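Local coordinates for guanine nucleotide exchange factor SRM1 (Saccharomyces cerevisiae, PDB 3OF7), which promotes the exchange of GDP for GTP on the Ran-type GTPases GSP1 and GSP2, binds chromatin, and controls RNA metabolism and nuclear transport, at residues V169-T174 / L182-D187. Sequence-based numbering, arbitrary orientation.
Sequences VYAWGT and LGFYQD
Phe-184 reaches its ring to the strand backbone from Ala-171 to Gly-173. Its outer corner, CZ, meets the methyl group CB of Ala-171 at 3.7 Å. The neighbouring ring atom CE1 lies 3.7 Å from the backbone N of Trp-172. Nearer the root of the ring, CD1 sits 3.4 Å from the carbonyl O of Gly-173. These backbone polar atoms approach the ring obliquely, while CA of Thr-174 lies at its edge. CG of Phe-184 is anti to the backbone N (chi1 176°), which carries the ring across to the strand. An alanine in place of Phe-184 would probably open a gap beside Ala-171 and take from Trp-228 its edge-to-face contact with this ring.

No hydrogen bond joins 169-174 to 182-187. OG1 of Thr-174 comes within 3.2 Å of the carbonyl O of Gly-183, but its hydrogen bond is with the backbone O of Lys-190. Gly-173 and Gly-183 both have positive phi, a backbone shape in which a CB would be crowded by the carbonyl O before it. A classic beta bulge at Leu-182 and Gly-183 precedes Phe-184.

The tight part of the contact is buried and centred on the ring. Beyond it, 185-187 leaves the strand for the more open side. There Tyr-185 packs edge-to-face with Trp-196, and NE2 of Gln-186 is hydrogen-bonded to OD1 of Asp-250.

Both segments belong to the third RCC1 repeat of the beta-propeller and to the hairpin of strands 169-177 and 180-183. The Phe-184 ring also reaches Trp-228 of the fourth repeat, on strand 225-229, and so links two neighbouring repeats. The strand that Phe-184 packs on is hydrogen-bonded through its backbone to strand 159-164 at Tyr-170 and Trp-172, and to strand 195-197 at Ala-171.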
ATOM      1  N   VAL A 169       1.967  -6.619 -18.053  1.00 21.27           N
ATOM      2  CA  VAL A 169       2.571  -6.432 -16.738  1.00 20.76           C
ATOM      3  C   VAL A 169       4.090  -6.555 -16.842  1.00 20.22           C
ATOM      4  O   VAL A 169       4.602  -7.562 -17.331  1.00 19.93           O
ATOM      5  CB  VAL A 169       2.010  -7.469 -15.719  1.00 21.01           C
ATOM      6  CG1 VAL A 169       2.766  -7.408 -14.395  1.00 21.25           C
ATOM      7  CG2 VAL A 169       0.527  -7.239 -15.485  1.00 21.54           C
ATOM      8  N   TYR A 170       4.803  -5.524 -16.398  1.00 19.38           N
ATOM      9  CA  TYR A 170       6.256  -5.595 -16.256  1.00 19.26           C
ATOM     10  C   TYR A 170       6.609  -5.699 -14.778  1.00 18.81           C
ATOM     11  O   TYR A 170       6.010  -5.026 -13.942  1.00 19.19           O
ATOM     12  CB  TYR A 170       6.960  -4.396 -16.918  1.00 19.12           C
ATOM     13  CG  TYR A 170       7.187  -4.606 -18.403  1.00 19.42           C
ATOM     14  CD1 TYR A 170       6.108  -4.701 -19.283  1.00 19.37           C
ATOM     15  CD2 TYR A 170       8.478  -4.742 -18.920  1.00 20.65           C
ATOM     16  CE1 TYR A 170       6.301  -4.919 -20.640  1.00 20.61           C
ATOM     17  CE2 TYR A 170       8.685  -4.955 -20.281  1.00 21.50           C
ATOM     18  CZ  TYR A 170       7.590  -5.043 -21.132  1.00 21.51           C
ATOM     19  OH  TYR A 170       7.789  -5.256 -22.478  1.00 21.82           O
ATOM     20  N   ALA A 171       7.562  -6.567 -14.469  1.00 18.34           N
ATOM     21  CA  ALA A 171       7.935  -6.842 -13.086  1.00 17.55           C
ATOM     22  C   ALA A 171       9.444  -6.944 -12.953  1.00 17.46           C
ATOM     23  O   ALA A 171      10.142  -7.247 -13.931  1.00 17.23           O
ATOM     24  CB  ALA A 171       7.256  -8.107 -12.591  1.00 17.48           C
ATOM     25  N   TRP A 172       9.943  -6.643 -11.752  1.00 16.98           N
ATOM     26  CA  TRP A 172      11.372  -6.743 -11.434  1.00 16.53           C
ATOM     27  C   TRP A 172      11.609  -6.848  -9.921  1.00 16.69           C
ATOM     28  O   TRP A 172      10.692  -6.626  -9.121  1.00 16.05           O
ATOM     29  CB  TRP A 172      12.190  -5.594 -12.065  1.00 16.85           C
ATOM     30  CG  TRP A 172      11.804  -4.168 -11.682  1.00 16.20           C
ATOM     31  CD1 TRP A 172      12.470  -3.351 -10.808  1.00 17.13           C
ATOM     32  CD2 TRP A 172      10.699  -3.395 -12.186  1.00 15.49           C
ATOM     33  NE1 TRP A 172      11.846  -2.123 -10.726  1.00 15.55           N
ATOM     34  CE2 TRP A 172      10.756  -2.125 -11.560  1.00 15.78           C
ATOM     35  CE3 TRP A 172       9.662  -3.652 -13.099  1.00 16.93           C
ATOM     36  CZ2 TRP A 172       9.819  -1.116 -11.817  1.00 15.18           C
ATOM     37  CZ3 TRP A 172       8.719  -2.647 -13.352  1.00 16.73           C
ATOM     38  CH2 TRP A 172       8.809  -1.393 -12.708  1.00 16.73           C
ATOM     39  N   GLY A 173      12.832  -7.211  -9.543  1.00 16.30           N
ATOM     40  CA  GLY A 173      13.188  -7.423  -8.137  1.00 16.15           C
ATOM     41  C   GLY A 173      13.152  -8.906  -7.815  1.00 16.58           C
ATOM     42  O   GLY A 173      13.608  -9.731  -8.626  1.00 16.04           O
ATOM     43  N   THR A 174      12.611  -9.254  -6.647  1.00 15.85           N
ATOM     44  CA  THR A 174      12.520 -10.655  -6.220  1.00 16.07           C
ATOM     45  C   THR A 174      11.485 -10.812  -5.113  1.00 16.05           C
ATOM     46  O   THR A 174      10.967  -9.811  -4.604  1.00 16.31           O
ATOM     47  CB  THR A 174      13.898 -11.208  -5.739  1.00 16.15           C
ATOM     48  OG1 THR A 174      13.858 -12.643  -5.708  1.00 17.30           O
ATOM     49  CG2 THR A 174      14.257 -10.690  -4.335  1.00 15.94           C
ATOM     50  N   LEU A 182      13.496 -16.250  -1.965  1.00 20.81           N
ATOM     51  CA  LEU A 182      12.779 -17.341  -2.625  1.00 19.84           C
ATOM     52  C   LEU A 182      13.174 -17.333  -4.101  1.00 19.67           C
ATOM     53  O   LEU A 182      13.747 -18.306  -4.601  1.00 19.67           O
ATOM     54  CB  LEU A 182      11.256 -17.225  -2.458  1.00 19.31           C
ATOM     55  CG  LEU A 182      10.361 -18.298  -3.101  1.00 19.60           C
ATOM     56  CD1 LEU A 182      10.847 -19.717  -2.755  1.00 20.23           C
ATOM     57  CD2 LEU A 182       8.890 -18.128  -2.708  1.00 19.44           C
ATOM     58  N   GLY A 183      12.906 -16.213  -4.773  1.00 18.77           N
ATOM     59  CA  GLY A 183      13.211 -16.066  -6.199  1.00 18.34           C
ATOM     60  C   GLY A 183      12.217 -15.133  -6.864  1.00 18.22           C
ATOM     61  O   GLY A 183      11.355 -14.541  -6.198  1.00 18.24           O
ATOM     62  N   PHE A 184      12.321 -15.012  -8.178  1.00 17.83           N
ATOM     63  CA  PHE A 184      11.471 -14.087  -8.914  1.00 17.71           C
ATOM     64  C   PHE A 184      10.472 -14.830  -9.800  1.00 17.85           C
ATOM     65  O   PHE A 184       9.258 -14.677  -9.635  1.00 16.94           O
ATOM     66  CB  PHE A 184      12.336 -13.107  -9.718  1.00 17.63           C
ATOM     67  CG  PHE A 184      11.549 -12.166 -10.602  1.00 17.94           C
ATOM     68  CD1 PHE A 184      10.874 -11.074 -10.057  1.00 17.72           C
ATOM     69  CD2 PHE A 184      11.511 -12.361 -11.987  1.00 18.35           C
ATOM     70  CE1 PHE A 184      10.151 -10.190 -10.880  1.00 17.53           C
ATOM     71  CE2 PHE A 184      10.796 -11.493 -12.815  1.00 17.90           C
ATOM     72  CZ  PHE A 184      10.114 -10.401 -12.263  1.00 17.80           C
ATOM     73  N   TYR A 185      10.974 -15.633 -10.737  1.00 18.11           N
ATOM     74  CA  TYR A 185      10.076 -16.355 -11.646  1.00 19.23           C
ATOM     75  C   TYR A 185      10.460 -17.832 -11.770  1.00 19.30           C
ATOM     76  O   TYR A 185      11.549 -18.155 -12.229  1.00 19.44           O
ATOM     77  CB  TYR A 185      10.050 -15.684 -13.021  1.00 19.25           C
ATOM     78  CG  TYR A 185       8.879 -16.102 -13.883  1.00 20.37           C
ATOM     79  CD1 TYR A 185       9.023 -17.111 -14.839  1.00 21.73           C
ATOM     80  CD2 TYR A 185       7.632 -15.489 -13.751  1.00 20.25           C
ATOM     81  CE1 TYR A 185       7.958 -17.505 -15.637  1.00 21.38           C
ATOM     82  CE2 TYR A 185       6.552 -15.872 -14.558  1.00 20.49           C
ATOM     83  CZ  TYR A 185       6.732 -16.886 -15.500  1.00 22.56           C
ATOM     84  OH  TYR A 185       5.689 -17.286 -16.304  1.00 20.95           O
ATOM     85  N   GLN A 186       9.556 -18.702 -11.332  1.00 20.38           N
ATOM     86  CA  GLN A 186       9.775 -20.143 -11.312  1.00 21.68           C
ATOM     87  C   GLN A 186      11.190 -20.479 -10.819  1.00 22.55           C
ATOM     88  O   GLN A 186      11.649 -19.908  -9.822  1.00 22.83           O
ATOM     89  CB  GLN A 186       9.449 -20.744 -12.693  1.00 21.75           C
ATOM     90  CG  GLN A 186       7.996 -20.504 -13.094  1.00 22.17           C
ATOM     91  CD  GLN A 186       7.655 -20.969 -14.500  1.00 24.42           C
ATOM     92  OE1 GLN A 186       8.514 -21.018 -15.384  1.00 25.43           O
ATOM     93  NE2 GLN A 186       6.388 -21.294 -14.715  1.00 25.32           N
ATOM     94  N   ASP A 187      11.866 -21.397 -11.507  1.00 23.09           N
ATOM     95  CA  ASP A 187      13.258 -21.714 -11.183  0.50 23.65           C
ATOM     96  C   ASP A 187      14.171 -21.113 -12.250  1.00 23.91           C
ATOM     97  O   ASP A 187      15.317 -21.543 -12.435  1.00 24.48           O
ATOM     98  CB  ASP A 187      13.455 -23.233 -11.069  0.50 23.85           C
ATOM     99  CG  ASP A 187      14.541 -23.612 -10.079  0.50 23.98           C
ATOM    100  OD1 ASP A 187      15.335 -22.734  -9.676  0.50 24.51           O
TER